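Side-chain contacts in N-acyl-D-glutamate deacylase (Bordetella bronchiseptica, PDB 3GIP), which catalyses the hydrolysis of N-acyl-D-glutamate to D-glutamate and a carboxylate, as a zinc-binding member of the amidohydrolase superfamily: residues G13-D18 with A22-A27; L7-T12 with G454-G459. One frame throughout, in Å; residues are numbered along the deposited sequence.

Contact 1 of 2, residues G13-D18 with A22-A27; sequences GGWIID and APRRRA
Ile16 and Arg25 face each other as the antiparallel hydrogen-bonded pair at the centre of this contact. Ile16 N donates to Arg25 O at 2.7 Å, and Arg25 N returns a bond to Ile16 O at 3.0 Å, both fairly straight at the hydrogen. Ala27 N reaches Gly14 O as well, but that bond is weak. Between these, Trp15 and Arg26 form a non-hydrogen-bonded pair, so the two short strands make a beta hairpin, 15-16 and 25-26 being joined by the long loop 17-24. Backbone hydrogen bonds of Trp15 and Ile17 to Val58 set strand 15-16 parallel beside strand 57-64, which fastens the hairpin to the rest of the protein.

On the face that carries Trp15 and Arg26 the main interaction is CH-pi. The aliphatic root of the arginine lies over the indole, with Arg26 CB 3.9 Å from the centroid of the Trp15 six-membered ring and only 5° off its normal. With CG anti to the backbone N (chi1 169°) and a bend at chi2, the chain of Arg26 folds back until its guanidinium lies with one face on the backbone of Gly13 and Gly14; a salt bridge to Asp28 holds its polar end. Farther along, Ile17 CG1 packs alongside Arg24 CB at 3.6 Å, while the head of Arg24 is paired with Glu398.

Charge and water act toward the loop end, where the Arg25 side chain meets Asp18. Asp18 OD2 approaches the guanidinium edge of Arg25 in a long salt bridge, 3.8 Å from NH2, with the two flat groups steeply inclined at 69°. One water donates to Asp18 OD2 and weakly accepts from Arg25 NH2; a second donates to both Asp18 OD1 and Ala22 O. Thr20, in the turn, also bonds to Asp18 OD1.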
ATOM      1  N   GLY A  13     -20.404  19.935 -13.548  1.00 22.20           N
ATOM      2  CA  GLY A  13     -21.075  19.054 -14.489  1.00 21.46           C
ATOM      3  C   GLY A  13     -20.968  17.554 -14.292  1.00 21.37           C
ATOM      4  O   GLY A  13     -21.593  16.793 -15.032  1.00 21.53           O
ATOM      5  N   GLY A  14     -20.201  17.122 -13.299  1.00 20.09           N
ATOM      6  CA  GLY A  14     -20.046  15.695 -13.081  1.00 19.73           C
ATOM      7  C   GLY A  14     -20.956  15.088 -12.032  1.00 19.06           C
ATOM      8  O   GLY A  14     -21.838  15.754 -11.483  1.00 19.32           O
ATOM      9  N   TRP A  15     -20.744  13.800 -11.774  1.00 18.77           N
ATOM     10  CA  TRP A  15     -21.510  13.068 -10.780  1.00 19.30           C
ATOM     11  C   TRP A  15     -20.599  12.752  -9.608  1.00 17.79           C
ATOM     12  O   TRP A  15     -19.522  12.177  -9.773  1.00 16.75           O
ATOM     13  CB  TRP A  15     -22.077  11.777 -11.373  1.00 19.85           C
ATOM     14  CG  TRP A  15     -23.219  12.020 -12.305  1.00 23.18           C
ATOM     15  CD1 TRP A  15     -23.150  12.492 -13.585  1.00 25.48           C
ATOM     16  CD2 TRP A  15     -24.613  11.862 -12.009  1.00 23.79           C
ATOM     17  NE1 TRP A  15     -24.416  12.641 -14.105  1.00 26.03           N
ATOM     18  CE2 TRP A  15     -25.331  12.262 -13.160  1.00 25.55           C
ATOM     19  CE3 TRP A  15     -25.324  11.424 -10.885  1.00 23.85           C
ATOM     20  CZ2 TRP A  15     -26.729  12.234 -13.216  1.00 26.36           C
ATOM     21  CZ3 TRP A  15     -26.718  11.398 -10.942  1.00 23.39           C
ATOM     22  CH2 TRP A  15     -27.403  11.801 -12.102  1.00 24.54           C
ATOM     23  N   ILE A  16     -21.036  13.139  -8.419  1.00 17.27           N
ATOM     24  CA  ILE A  16     -20.252  12.922  -7.219  1.00 16.81           C
ATOM     25  C   ILE A  16     -20.489  11.586  -6.527  1.00 17.06           C
ATOM     26  O   ILE A  16     -21.625  11.213  -6.250  1.00 18.05           O
ATOM     27  CB  ILE A  16     -20.536  14.021  -6.172  1.00 18.50           C
ATOM     28  CG1 ILE A  16     -20.115  15.389  -6.710  1.00 20.11           C
ATOM     29  CG2 ILE A  16     -19.815  13.701  -4.869  1.00 19.49           C
ATOM     30  CD1 ILE A  16     -18.632  15.570  -6.843  1.00 25.88           C
ATOM     31  N   ILE A  17     -19.402  10.865  -6.276  1.00 15.08           N
ATOM     32  CA  ILE A  17     -19.445   9.623  -5.513  1.00 14.89           C
ATOM     33  C   ILE A  17     -18.528  10.056  -4.374  1.00 15.08           C
ATOM     34  O   ILE A  17     -17.304  10.072  -4.512  1.00 15.13           O
ATOM     35  CB  ILE A  17     -18.868   8.420  -6.295  1.00 13.93           C
ATOM     36  CG1 ILE A  17     -19.846   8.029  -7.407  1.00 14.69           C
ATOM     37  CG2 ILE A  17     -18.645   7.238  -5.353  1.00 14.35           C
ATOM     38  CD1 ILE A  17     -19.523   6.721  -8.106  1.00 15.77           C
ATOM     39  N   ASP A  18     -19.142  10.444  -3.258  1.00 15.05           N
ATOM     40  CA  ASP A  18     -18.411  10.982  -2.114  1.00 15.00           C
ATOM     41  C   ASP A  18     -17.668  10.046  -1.177  1.00 14.70           C
ATOM     42  O   ASP A  18     -17.049  10.509  -0.217  1.00 15.53           O
ATOM     43  CB  ASP A  18     -19.344  11.873  -1.283  1.00 15.58           C
ATOM     44  CG  ASP A  18     -20.559  11.126  -0.760  1.00 17.58           C
ATOM     45  OD1 ASP A  18     -20.505   9.880  -0.655  1.00 15.79           O
ATOM     46  OD2 ASP A  18     -21.568  11.791  -0.436  1.00 19.37           O
ATOM     47  N   ALA A  22     -23.140   6.242  -0.605  1.00 16.63           N
ATOM     48  CA  ALA A  22     -24.417   6.770  -1.072  1.00 16.65           C
ATOM     49  C   ALA A  22     -24.435   6.818  -2.596  1.00 16.96           C
ATOM     50  O   ALA A  22     -23.391   6.901  -3.233  1.00 16.40           O
ATOM     51  CB  ALA A  22     -24.647   8.165  -0.499  1.00 17.62           C
ATOM     52  N   PRO A  23     -25.630   6.758  -3.204  1.00 17.16           N
ATOM     53  CA  PRO A  23     -25.730   6.799  -4.667  1.00 17.60           C
ATOM     54  C   PRO A  23     -25.093   8.052  -5.267  1.00 18.37           C
ATOM     55  O   PRO A  23     -25.184   9.137  -4.694  1.00 18.86           O
ATOM     56  CB  PRO A  23     -27.236   6.759  -4.909  1.00 18.29           C
ATOM     57  CG  PRO A  23     -27.745   5.967  -3.741  1.00 18.77           C
ATOM     58  CD  PRO A  23     -26.953   6.548  -2.592  1.00 18.99           C
ATOM     59  N   ARG A  24     -24.458   7.897  -6.424  1.00 17.76           N
ATOM     60  CA  ARG A  24     -23.823   9.022  -7.103  1.00 18.35           C
ATOM     61  C   ARG A  24     -24.863  10.119  -7.331  1.00 19.84           C
ATOM     62  O   ARG A  24     -26.031   9.832  -7.608  1.00 20.94           O
ATOM     63  CB  ARG A  24     -23.240   8.561  -8.442  1.00 18.32           C
ATOM     64  CG  ARG A  24     -24.284   8.107  -9.455  1.00 17.88           C
ATOM     65  CD  ARG A  24     -23.639   7.351 -10.605  1.00 20.29           C
ATOM     66  NE  ARG A  24     -23.139   6.051 -10.171  1.00 20.43           N
ATOM     67  CZ  ARG A  24     -22.449   5.217 -10.942  1.00 20.99           C
ATOM     68  NH1 ARG A  24     -22.170   5.548 -12.196  1.00 21.56           N
ATOM     69  NH2 ARG A  24     -22.047   4.050 -10.459  1.00 19.34           N
ATOM     70  N   ARG A  25     -24.445  11.374  -7.205  1.00 20.16           N
ATOM     71  CA  ARG A  25     -25.366  12.487  -7.393  1.00 20.56           C
ATOM     72  C   ARG A  25     -24.786  13.606  -8.244  1.00 20.66           C
ATOM     73  O   ARG A  25     -23.587  13.885  -8.192  1.00 20.50           O
ATOM     74  CB  ARG A  25     -25.809  13.037  -6.031  1.00 22.81           C
ATOM     75  CG  ARG A  25     -24.681  13.463  -5.099  1.00 25.83           C
ATOM     76  CD  ARG A  25     -25.226  13.665  -3.687  1.00 30.81           C
ATOM     77  NE  ARG A  25     -24.192  13.943  -2.693  1.00 35.56           N
ATOM     78  CZ  ARG A  25     -23.495  15.072  -2.631  1.00 35.60           C
ATOM     79  NH1 ARG A  25     -23.719  16.038  -3.510  1.00 38.93           N
ATOM     80  NH2 ARG A  25     -22.587  15.242  -1.681  1.00 35.66           N
ATOM     81  N   ARG A  26     -25.647  14.240  -9.034  1.00 21.47           N
ATOM     82  CA  ARG A  26     -25.234  15.337  -9.900  1.00 22.61           C
ATOM     83  C   ARG A  26     -25.007  16.592  -9.064  1.00 22.89           C
ATOM     84  O   ARG A  26     -25.957  17.180  -8.544  1.00 24.47           O
ATOM     85  CB  ARG A  26     -26.309  15.603 -10.958  1.00 24.81           C
ATOM     86  CG  ARG A  26     -26.111  16.894 -11.740  1.00 29.35           C
ATOM     87  CD  ARG A  26     -24.942  16.816 -12.714  1.00 32.79           C
ATOM     88  NE  ARG A  26     -24.580  18.144 -13.204  1.00 35.84           N
ATOM     89  CZ  ARG A  26     -23.817  19.004 -12.536  1.00 37.43           C
ATOM     90  NH1 ARG A  26     -23.324  18.673 -11.350  1.00 36.77           N
ATOM     91  NH2 ARG A  26     -23.561  20.202 -13.043  1.00 38.23           N
ATOM     92  N   ALA A  27     -23.747  16.997  -8.934  1.00 22.11           N
ATOM     93  CA  ALA A  27     -23.398  18.179  -8.153  1.00 21.92           C
ATOM     94  C   ALA A  27     -21.991  18.664  -8.488  1.00 21.67           C
ATOM     95  O   ALA A  27     -21.171  17.902  -9.003  1.00 21.81           O
ATOM     96  CB  ALA A  27     -23.495  17.860  -6.664  1.00 22.99           C
TER
HETATM   97  O   HOH W   1     -18.923  18.053 -10.772  1.00 19.60           O
HETATM   98  O   HOH W   2     -20.923   7.702  -2.590  1.00 16.06           O
HETATM   99  O   HOH W   3     -21.067  14.498   0.332  1.00 30.48           O

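Contact 2 of 2, residues L7-T12 with G454-G459; sequences LDFKIT and GVLVNG
Leu456 spans the gap between two strands whose backbones stay well apart, and its two methyls divide the work. CB points from its strand toward residues 7-12, and CG lies anti to the carbonyl carbon (chi1 -61°), which carries the fork of the side chain across to the other segment. From that fork CD2 goes to the aromatic neighbour: it sits over one face of the Phe9 ring, 4.0 Å from the centroid and 22° off the normal, in a CH-pi contact displaced toward the rim. Its closest ring atom is Phe9 CE1, at 3.7 Å from Leu456 CD2. The other methyl, CD1, meets the end of Ile11 tip to tip, with Leu456 CD1 and Ile11 CD1 4.0 Å apart. At the neighbouring turn, Gly459 O comes within 3.8 Å of Phe9 CD1, bringing a backbone oxygen to the ring from an oblique direction.

The attachment is thus small, buried and mainly apolar, carried by three side chains with one backbone oxygen beside them; about 159 Å² is buried between the two segments, both sides summed. Phe9 follows Asp8 in a classic beta bulge opposite Val31, and its ring is further packed by Trp51, edge-to-face, and by His49. Strand 7-12 runs between strands 28-32 and 50-52, whereas strand 452-457 pairs with 428-431 and 460-463; Leu456 also touches Trp51 of strand 50-52 and Glu461 of strand 460-463.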
ATOM      1  N   LEU A   7     -13.465  31.026  -5.359  1.00 27.27           N
ATOM      2  CA  LEU A   7     -13.007  29.659  -5.146  1.00 27.57           C
ATOM      3  C   LEU A   7     -11.667  29.477  -5.844  1.00 26.80           C
ATOM      4  O   LEU A   7     -11.405  30.106  -6.870  1.00 25.84           O
ATOM      5  CB  LEU A   7     -14.010  28.662  -5.731  1.00 27.37           C
ATOM      6  CG  LEU A   7     -15.368  28.498  -5.049  1.00 27.51           C
ATOM      7  CD1 LEU A   7     -16.276  27.645  -5.922  1.00 26.89           C
ATOM      8  CD2 LEU A   7     -15.182  27.861  -3.682  1.00 27.17           C
ATOM      9  N   ASP A   8     -10.819  28.619  -5.289  1.00 26.13           N
ATOM     10  CA  ASP A   8      -9.521  28.364  -5.896  1.00 26.03           C
ATOM     11  C   ASP A   8      -9.674  27.362  -7.030  1.00 25.79           C
ATOM     12  O   ASP A   8      -8.918  27.387  -8.004  1.00 25.74           O
ATOM     13  CB  ASP A   8      -8.536  27.825  -4.857  1.00 27.10           C
ATOM     14  CG  ASP A   8      -8.146  28.870  -3.834  1.00 29.91           C
ATOM     15  OD1 ASP A   8      -7.824  30.004  -4.244  1.00 31.25           O
ATOM     16  OD2 ASP A   8      -8.153  28.562  -2.624  1.00 31.38           O
ATOM     17  N   PHE A   9     -10.670  26.491  -6.903  1.00 24.67           N
ATOM     18  CA  PHE A   9     -10.927  25.469  -7.906  1.00 23.61           C
ATOM     19  C   PHE A   9     -12.391  25.047  -7.851  1.00 22.51           C
ATOM     20  O   PHE A   9     -13.032  25.115  -6.804  1.00 22.18           O
ATOM     21  CB  PHE A   9     -10.050  24.243  -7.624  1.00 21.94           C
ATOM     22  CG  PHE A   9      -9.350  23.686  -8.836  1.00 21.33           C
ATOM     23  CD1 PHE A   9      -7.962  23.712  -8.917  1.00 21.61           C
ATOM     24  CD2 PHE A   9     -10.071  23.113  -9.882  1.00 21.48           C
ATOM     25  CE1 PHE A   9      -7.296  23.176 -10.019  1.00 20.67           C
ATOM     26  CE2 PHE A   9      -9.413  22.572 -10.992  1.00 20.57           C
ATOM     27  CZ  PHE A   9      -8.022  22.605 -11.058  1.00 21.00           C
ATOM     28  N   LYS A  10     -12.928  24.637  -8.991  1.00 22.15           N
ATOM     29  CA  LYS A  10     -14.294  24.145  -9.035  1.00 21.69           C
ATOM     30  C   LYS A  10     -14.357  23.088 -10.126  1.00 21.94           C
ATOM     31  O   LYS A  10     -13.748  23.236 -11.185  1.00 21.64           O
ATOM     32  CB  LYS A  10     -15.304  25.273  -9.298  1.00 23.05           C
ATOM     33  CG  LYS A  10     -15.358  25.829 -10.710  1.00 24.31           C
ATOM     34  CD  LYS A  10     -16.520  26.811 -10.818  1.00 25.38           C
ATOM     35  CE  LYS A  10     -16.682  27.373 -12.222  1.00 26.33           C
ATOM     36  NZ  LYS A  10     -17.859  28.289 -12.309  1.00 27.53           N
ATOM     37  N   ILE A  11     -15.060  22.001  -9.834  1.00 20.21           N
ATOM     38  CA  ILE A  11     -15.218  20.895 -10.769  1.00 19.88           C
ATOM     39  C   ILE A  11     -16.715  20.777 -11.002  1.00 20.28           C
ATOM     40  O   ILE A  11     -17.466  20.386 -10.107  1.00 20.42           O
ATOM     41  CB  ILE A  11     -14.667  19.595 -10.167  1.00 19.30           C
ATOM     42  CG1 ILE A  11     -13.201  19.799  -9.775  1.00 17.73           C
ATOM     43  CG2 ILE A  11     -14.809  18.457 -11.168  1.00 18.11           C
ATOM     44  CD1 ILE A  11     -12.598  18.637  -9.016  1.00 17.78           C
ATOM     45  N   THR A  12     -17.145  21.108 -12.214  1.00 20.96           N
ATOM     46  CA  THR A  12     -18.564  21.110 -12.531  1.00 22.47           C
ATOM     47  C   THR A  12     -19.085  20.109 -13.557  1.00 22.61           C
ATOM     48  O   THR A  12     -18.323  19.519 -14.325  1.00 23.64           O
ATOM     49  CB  THR A  12     -18.980  22.512 -13.006  1.00 24.11           C
ATOM     50  OG1 THR A  12     -20.370  22.509 -13.349  1.00 32.26           O
ATOM     51  CG2 THR A  12     -18.158  22.917 -14.222  1.00 22.51           C
ATOM     52  N   GLY A 454      -8.372  13.974 -14.013  1.00 16.66           N
ATOM     53  CA  GLY A 454      -7.637  14.927 -13.206  1.00 16.58           C
ATOM     54  C   GLY A 454      -7.523  14.507 -11.760  1.00 15.76           C
ATOM     55  O   GLY A 454      -8.345  13.741 -11.260  1.00 14.93           O
ATOM     56  N   VAL A 455      -6.497  15.010 -11.086  1.00 15.73           N
ATOM     57  CA  VAL A 455      -6.280  14.684  -9.685  1.00 15.62           C
ATOM     58  C   VAL A 455      -5.822  15.906  -8.908  1.00 16.03           C
ATOM     59  O   VAL A 455      -4.914  16.622  -9.335  1.00 16.48           O
ATOM     60  CB  VAL A 455      -5.206  13.588  -9.514  1.00 15.22           C
ATOM     61  CG1 VAL A 455      -5.025  13.269  -8.034  1.00 15.06           C
ATOM     62  CG2 VAL A 455      -5.608  12.336 -10.277  1.00 16.48           C
ATOM     63  N   LEU A 456      -6.468  16.142  -7.771  1.00 16.36           N
ATOM     64  CA  LEU A 456      -6.109  17.250  -6.900  1.00 16.36           C
ATOM     65  C   LEU A 456      -5.629  16.668  -5.581  1.00 16.20           C
ATOM     66  O   LEU A 456      -6.200  15.701  -5.070  1.00 17.05           O
ATOM     67  CB  LEU A 456      -7.314  18.152  -6.616  1.00 16.52           C
ATOM     68  CG  LEU A 456      -8.022  18.876  -7.759  1.00 16.25           C
ATOM     69  CD1 LEU A 456      -9.183  19.688  -7.184  1.00 17.67           C
ATOM     70  CD2 LEU A 456      -7.045  19.786  -8.488  1.00 18.15           C
ATOM     71  N   VAL A 457      -4.562  17.245  -5.047  1.00 16.24           N
ATOM     72  CA  VAL A 457      -4.024  16.840  -3.759  1.00 16.34           C
ATOM     73  C   VAL A 457      -4.093  18.126  -2.948  1.00 17.09           C
ATOM     74  O   VAL A 457      -3.452  19.118  -3.296  1.00 17.71           O
ATOM     75  CB  VAL A 457      -2.561  16.363  -3.865  1.00 16.06           C
ATOM     76  CG1 VAL A 457      -1.958  16.209  -2.476  1.00 15.72           C
ATOM     77  CG2 VAL A 457      -2.507  15.028  -4.602  1.00 17.48           C
ATOM     78  N   ASN A 458      -4.899  18.117  -1.894  1.00 16.56           N
ATOM     79  CA  ASN A 458      -5.065  19.299  -1.056  1.00 17.66           C
ATOM     80  C   ASN A 458      -5.419  20.520  -1.904  1.00 19.01           C
ATOM     81  O   ASN A 458      -4.907  21.624  -1.689  1.00 20.35           O
ATOM     82  CB  ASN A 458      -3.792  19.540  -0.244  1.00 17.11           C
ATOM     83  CG  ASN A 458      -3.494  18.396   0.706  1.00 16.77           C
ATOM     84  OD1 ASN A 458      -2.368  17.908   0.779  1.00 19.10           O
ATOM     85  ND2 ASN A 458      -4.510  17.967   1.446  1.00 15.20           N
ATOM     86  N   GLY A 459      -6.297  20.301  -2.878  1.00 18.09           N
ATOM     87  CA  GLY A 459      -6.753  21.372  -3.746  1.00 18.89           C
ATOM     88  C   GLY A 459      -5.861  21.768  -4.908  1.00 19.37           C
ATOM     89  O   GLY A 459      -6.261  22.582  -5.743  1.00 21.08           O
TER

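In the fold
The two contacts illustrate how an N-terminal segment can be tied both to itself and to the far end of the chain. Strand 7-12 of contact 2 leads directly into strand 15-16 of contact 1, whose hairpin closes through the loop 17-24; contact 2 then waits until residues 454-459, after the intervening amidohydrolase barrel. Their centres lie about 15 Å apart, and they meet where Arg26 NH2 packs 3.9 Å from Thr12 OG1. Both lie on the same side of the chain's centre, about 27 and 24 Å from it. Contact 1 folds the N-terminal part on itself, while contact 2 joins it to strand 452-457, consistent with the small two-ended beta domain flanking many amidohydrolase barrels.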